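Local atomic coordinates of aminotransferase, class V family protein (Trichomonas vaginalis, PDB entry 5F8V), a protein that probably catalyses, with pyridoxal 5'-phosphate as cofactor, the transfer of the amino group of O-phospho-L-serine to 2-oxoglutarate in the biosynthesis of L-serine. Residues W48-L62 with T248-E262. Numbering follows the deposited sequence.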
# COMPACT_ATOMS: atom_id res chain seq x y z
N TRP A 48 18.06 -4.20 -2.11
CA TRP A 48 16.90 -3.42 -1.66
C TRP A 48 17.22 -2.51 -0.47
O TRP A 48 16.85 -1.34 -0.46
CB TRP A 48 15.65 -4.27 -1.33
CG TRP A 48 14.60 -3.32 -0.88
CD1 TRP A 48 14.14 -3.13 0.39
CD2 TRP A 48 14.02 -2.29 -1.67
NE1 TRP A 48 13.26 -2.08 0.43
CE2 TRP A 48 13.17 -1.54 -0.83
CE3 TRP A 48 14.12 -1.93 -3.03
CZ2 TRP A 48 12.40 -0.47 -1.30
CZ3 TRP A 48 13.36 -0.87 -3.50
CH2 TRP A 48 12.51 -0.15 -2.63
N MET A 49 17.90 -3.06 0.54
CA MET A 49 18.27 -2.26 1.71
C MET A 49 19.10 -1.01 1.38
O MET A 49 18.98 -0.01 2.07
CB MET A 49 18.97 -3.14 2.75
CG MET A 49 17.98 -4.05 3.47
SD MET A 49 18.76 -5.28 4.53
CE MET A 49 19.37 -4.27 5.89
N GLU A 50 19.92 -1.07 0.34
CA GLU A 50 20.62 0.12 -0.18
C GLU A 50 19.67 1.13 -0.82
O GLU A 50 19.78 2.33 -0.57
CB GLU A 50 21.70 -0.28 -1.19
CG GLU A 50 22.93 -0.92 -0.59
CD GLU A 50 24.00 -1.21 -1.63
OE1 GLU A 50 23.69 -1.83 -2.67
OE2 GLU A 50 25.17 -0.82 -1.40
N GLU A 51 18.75 0.65 -1.66
CA GLU A 51 17.80 1.52 -2.35
C GLU A 51 16.94 2.30 -1.37
O GLU A 51 16.75 3.51 -1.52
CB GLU A 51 16.89 0.71 -3.29
CG GLU A 51 15.82 1.51 -4.04
CD GLU A 51 16.36 2.50 -5.06
OE1 GLU A 51 17.56 2.48 -5.39
OE2 GLU A 51 15.56 3.30 -5.58
N GLN A 52 16.42 1.62 -0.36
CA GLN A 52 15.53 2.26 0.61
C GLN A 52 16.27 3.22 1.51
O GLN A 52 15.76 4.28 1.82
CB GLN A 52 14.79 1.23 1.45
CG GLN A 52 13.74 1.87 2.35
CD GLN A 52 12.79 0.87 2.95
OE1 GLN A 52 12.30 -0.03 2.26
NE2 GLN A 52 12.49 1.03 4.23
N LYS A 53 17.47 2.83 1.92
CA LYS A 53 18.38 3.71 2.65
C LYS A 53 18.62 4.98 1.84
O LYS A 53 18.42 6.08 2.34
CB LYS A 53 19.71 2.99 2.93
CG LYS A 53 20.70 3.73 3.81
CD LYS A 53 21.98 2.90 3.96
CE LYS A 53 23.20 3.75 4.30
NZ LYS A 53 24.47 3.05 3.97
N GLU A 54 19.02 4.80 0.59
CA GLU A 54 19.27 5.91 -0.33
C GLU A 54 18.03 6.81 -0.50
O GLU A 54 18.13 8.04 -0.40
CB GLU A 54 19.74 5.38 -1.69
CG GLU A 54 20.12 6.46 -2.70
CD GLU A 54 20.40 5.88 -4.07
OE1 GLU A 54 19.67 6.21 -5.03
OE2 GLU A 54 21.35 5.08 -4.18
N ALA A 55 16.87 6.19 -0.73
CA ALA A 55 15.61 6.94 -0.89
C ALA A 55 15.29 7.80 0.34
O ALA A 55 14.86 8.96 0.21
CB ALA A 55 14.47 5.99 -1.18
N THR A 56 15.54 7.25 1.53
CA THR A 56 15.31 7.97 2.78
C THR A 56 16.23 9.18 2.92
O THR A 56 15.79 10.30 3.23
CB THR A 56 15.48 7.02 3.99
OG1 THR A 56 14.64 5.86 3.83
CG2 THR A 56 15.12 7.73 5.30
N GLU A 57 17.52 8.93 2.69
CA GLU A 57 18.55 9.97 2.73
C GLU A 57 18.28 11.07 1.69
O GLU A 57 18.40 12.25 1.99
CB GLU A 57 19.95 9.36 2.50
CG GLU A 57 20.53 8.65 3.72
CD GLU A 57 21.69 7.71 3.40
OE1 GLU A 57 22.24 7.75 2.28
OE2 GLU A 57 22.05 6.91 4.28
N ARG A 58 17.90 10.67 0.48
CA ARG A 58 17.66 11.64 -0.59
C ARG A 58 16.50 12.58 -0.21
O ARG A 58 16.59 13.79 -0.41
CB ARG A 58 17.40 10.94 -1.93
CG ARG A 58 17.49 11.86 -3.12
CD ARG A 58 17.36 11.14 -4.45
NE ARG A 58 18.29 10.03 -4.64
CZ ARG A 58 19.56 10.11 -5.07
NH1 ARG A 58 20.13 11.27 -5.39
NH2 ARG A 58 20.26 8.99 -5.22
N LEU A 59 15.44 12.01 0.35
CA LEU A 59 14.32 12.81 0.81
C LEU A 59 14.76 13.74 1.93
O LEU A 59 14.32 14.89 1.99
CB LEU A 59 13.18 11.92 1.29
CG LEU A 59 11.90 12.61 1.77
CD1 LEU A 59 11.29 13.46 0.66
CD2 LEU A 59 10.90 11.57 2.26
N ARG A 60 15.61 13.24 2.83
CA ARG A 60 16.16 14.08 3.90
C ARG A 60 16.93 15.26 3.33
O ARG A 60 16.78 16.37 3.83
CB ARG A 60 17.03 13.27 4.89
CG ARG A 60 17.57 14.11 6.04
CD ARG A 60 18.39 13.31 7.04
NE ARG A 60 17.65 12.23 7.67
CZ ARG A 60 16.71 12.37 8.61
NH1 ARG A 60 16.34 13.57 9.05
NH2 ARG A 60 16.12 11.30 9.11
N THR A 61 17.74 15.01 2.30
CA THR A 61 18.53 16.06 1.65
C THR A 61 17.62 17.09 0.98
O THR A 61 17.75 18.28 1.24
CB THR A 61 19.53 15.48 0.62
OG1 THR A 61 20.55 14.75 1.31
CG2 THR A 61 20.19 16.57 -0.21
N LEU A 62 16.71 16.62 0.13
CA LEU A 62 15.75 17.48 -0.57
C LEU A 62 15.05 18.46 0.36
O LEU A 62 14.98 19.65 0.09
CB LEU A 62 14.67 16.64 -1.26
CG LEU A 62 14.90 16.15 -2.68
CD1 LEU A 62 13.70 15.29 -3.07
CD2 LEU A 62 15.08 17.32 -3.64
N THR A 248 7.87 -1.86 -2.14
CA THR A 248 9.19 -1.61 -2.72
C THR A 248 9.15 -0.83 -4.04
O THR A 248 9.91 0.14 -4.22
CB THR A 248 10.00 -2.92 -2.91
OG1 THR A 248 9.21 -3.86 -3.62
CG2 THR A 248 10.37 -3.53 -1.57
N PHE A 249 8.27 -1.21 -4.95
CA PHE A 249 8.18 -0.50 -6.23
C PHE A 249 7.80 0.97 -6.05
O PHE A 249 8.31 1.83 -6.76
CB PHE A 249 7.24 -1.19 -7.21
CG PHE A 249 7.36 -0.69 -8.63
CD1 PHE A 249 6.51 0.29 -9.12
CD2 PHE A 249 8.35 -1.19 -9.46
CE1 PHE A 249 6.64 0.76 -10.42
CE2 PHE A 249 8.49 -0.72 -10.77
CZ PHE A 249 7.63 0.25 -11.25
N ALA A 250 6.93 1.26 -5.08
CA ALA A 250 6.53 2.64 -4.80
C ALA A 250 7.70 3.47 -4.28
O ALA A 250 7.86 4.64 -4.65
CB ALA A 250 5.37 2.66 -3.82
N ILE A 251 8.54 2.86 -3.43
CA ILE A 251 9.68 3.55 -2.82
C ILE A 251 10.75 3.81 -3.87
O ILE A 251 11.26 4.92 -3.97
CB ILE A 251 10.25 2.76 -1.62
CG1 ILE A 251 9.21 2.72 -0.48
CG2 ILE A 251 11.55 3.38 -1.10
CD1 ILE A 251 9.35 1.53 0.44
N TYR A 252 11.10 2.76 -4.62
CA TYR A 252 11.99 2.86 -5.78
C TYR A 252 11.55 3.96 -6.75
O TYR A 252 12.37 4.75 -7.21
CB TYR A 252 12.06 1.49 -6.51
CG TYR A 252 12.32 1.53 -8.00
CD1 TYR A 252 13.61 1.52 -8.51
CD2 TYR A 252 11.26 1.55 -8.91
CE1 TYR A 252 13.85 1.54 -9.87
CE2 TYR A 252 11.48 1.59 -10.28
CZ TYR A 252 12.78 1.58 -10.76
OH TYR A 252 12.99 1.61 -12.11
N PHE A 253 10.26 3.99 -7.07
CA PHE A 253 9.75 4.98 -8.02
C PHE A 253 9.72 6.38 -7.42
O PHE A 253 10.04 7.35 -8.10
CB PHE A 253 8.38 4.59 -8.56
CG PHE A 253 8.04 5.29 -9.85
CD1 PHE A 253 7.21 6.40 -9.86
CD2 PHE A 253 8.61 4.87 -11.04
CE1 PHE A 253 6.91 7.05 -11.05
CE2 PHE A 253 8.33 5.53 -12.23
CZ PHE A 253 7.48 6.62 -12.23
N ALA A 254 9.37 6.49 -6.15
CA ALA A 254 9.49 7.74 -5.42
C ALA A 254 10.91 8.30 -5.50
O ALA A 254 11.09 9.48 -5.78
CB ALA A 254 9.08 7.55 -3.97
N ASN A 255 11.89 7.42 -5.30
CA ASN A 255 13.31 7.79 -5.35
C ASN A 255 13.72 8.34 -6.72
O ASN A 255 14.50 9.29 -6.80
CB ASN A 255 14.20 6.60 -4.96
CG ASN A 255 15.64 6.99 -4.69
OD1 ASN A 255 15.95 8.14 -4.36
ND2 ASN A 255 16.54 6.03 -4.82
N HIS A 256 13.18 7.75 -7.78
CA HIS A 256 13.41 8.26 -9.13
C HIS A 256 12.92 9.70 -9.27
O HIS A 256 13.62 10.54 -9.84
CB HIS A 256 12.79 7.36 -10.20
CG HIS A 256 13.71 6.31 -10.72
ND1 HIS A 256 14.89 6.61 -11.35
CD2 HIS A 256 13.61 4.96 -10.73
CE1 HIS A 256 15.50 5.50 -11.72
NE2 HIS A 256 14.74 4.48 -11.35
N ILE A 257 11.73 9.98 -8.74
CA ILE A 257 11.19 11.34 -8.72
C ILE A 257 12.03 12.27 -7.83
O ILE A 257 12.27 13.40 -8.21
CB ILE A 257 9.70 11.38 -8.30
CG1 ILE A 257 8.83 10.67 -9.34
CG2 ILE A 257 9.23 12.83 -8.15
CD1 ILE A 257 7.44 10.33 -8.87
N PHE A 258 12.51 11.80 -6.68
CA PHE A 258 13.38 12.63 -5.82
C PHE A 258 14.62 13.09 -6.60
O PHE A 258 14.98 14.27 -6.58
CB PHE A 258 13.80 11.90 -4.54
CG PHE A 258 12.66 11.48 -3.63
CD1 PHE A 258 11.39 12.08 -3.69
CD2 PHE A 258 12.86 10.48 -2.69
CE1 PHE A 258 10.37 11.66 -2.84
CE2 PHE A 258 11.84 10.07 -1.84
CZ PHE A 258 10.59 10.65 -1.92
N LYS A 259 15.25 12.16 -7.31
CA LYS A 259 16.39 12.48 -8.17
C LYS A 259 15.99 13.51 -9.22
O LYS A 259 16.67 14.50 -9.42
CB LYS A 259 16.92 11.23 -8.88
CG LYS A 259 17.48 10.13 -7.98
CD LYS A 259 17.61 8.83 -8.76
CE LYS A 259 18.09 7.69 -7.89
NZ LYS A 259 17.96 6.37 -8.56
N TRP A 260 14.86 13.27 -9.88
CA TRP A 260 14.38 14.22 -10.88
C TRP A 260 14.19 15.64 -10.31
O TRP A 260 14.55 16.60 -10.97
CB TRP A 260 13.10 13.72 -11.55
CG TRP A 260 12.48 14.69 -12.49
CD1 TRP A 260 12.78 14.87 -13.81
CD2 TRP A 260 11.45 15.62 -12.18
NE1 TRP A 260 11.99 15.86 -14.34
CE2 TRP A 260 11.16 16.33 -13.36
CE3 TRP A 260 10.74 15.92 -11.01
CZ2 TRP A 260 10.20 17.34 -13.40
CZ3 TRP A 260 9.77 16.93 -11.06
CH2 TRP A 260 9.51 17.62 -12.25
N ILE A 261 13.65 15.75 -9.10
CA ILE A 261 13.50 17.04 -8.43
C ILE A 261 14.86 17.70 -8.18
O ILE A 261 15.00 18.90 -8.38
CB ILE A 261 12.72 16.93 -7.09
CG1 ILE A 261 11.27 16.51 -7.34
CG2 ILE A 261 12.74 18.26 -6.34
CD1 ILE A 261 10.51 16.12 -6.09
N GLU A 262 15.83 16.91 -7.73
CA GLU A 262 17.19 17.43 -7.52
C GLU A 262 17.80 17.94 -8.82
O GLU A 262 18.42 19.01 -8.84
CB GLU A 262 18.10 16.39 -6.87
CG GLU A 262 17.73 16.10 -5.42
CD GLU A 262 18.65 15.09 -4.76
OE1 GLU A 262 18.89 14.01 -5.34
OE2 GLU A 262 19.11 15.37 -3.64
O HOH W 1 15.40 4.56 -7.81
O HOH W 2 19.06 4.32 -6.81
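A55 and N255 meet where helices 48-62 and 248-262, crossing at 42°, bring their backbones nearest, the CA atoms of A55 and N255 being 5.1 Å apart. A methyl group suits so close a crossing: A55 CB packs on the N255 side chain and on I251 CG2. On one flank the packing is buried and apolar. The W48 indole carries T248 CG2 over the face of its six-membered ring, 3.8 Å from the centroid, and turns its edge to I251. In knobs-into-holes fashion F258 enters a hole formed by A55, R58, L59 and L62, with L59 CD1 over one ring face.

The other flank is polar and more open, E54, R58, K259 and E262 being partly exposed. N255, itself a knob, holds CG anti to its backbone N (chi1 -167°), which puts the amide among E51, E54 and R58. An amide both donates and accepts: ND2 bonds almost straight to E51 OE2 (3.0 Å) and also to E54 OE1, while OD1 accepts from R58 NE. The long R58 chain carries a flat group with donors round its edge, so NH2 reaches E54 OE1 (2.8 Å) and NH1 E262 OE1 (3.0 Å) in a salt-bridge network, under K259 CG. Two waters link K259 NZ to E51.

L59 and I251 continue the apolar side onto strand 69-75, outermost within this chain in the mixed seven-stranded sheet, while Y252 packs against helix 18-26 and bonds through OH to E27.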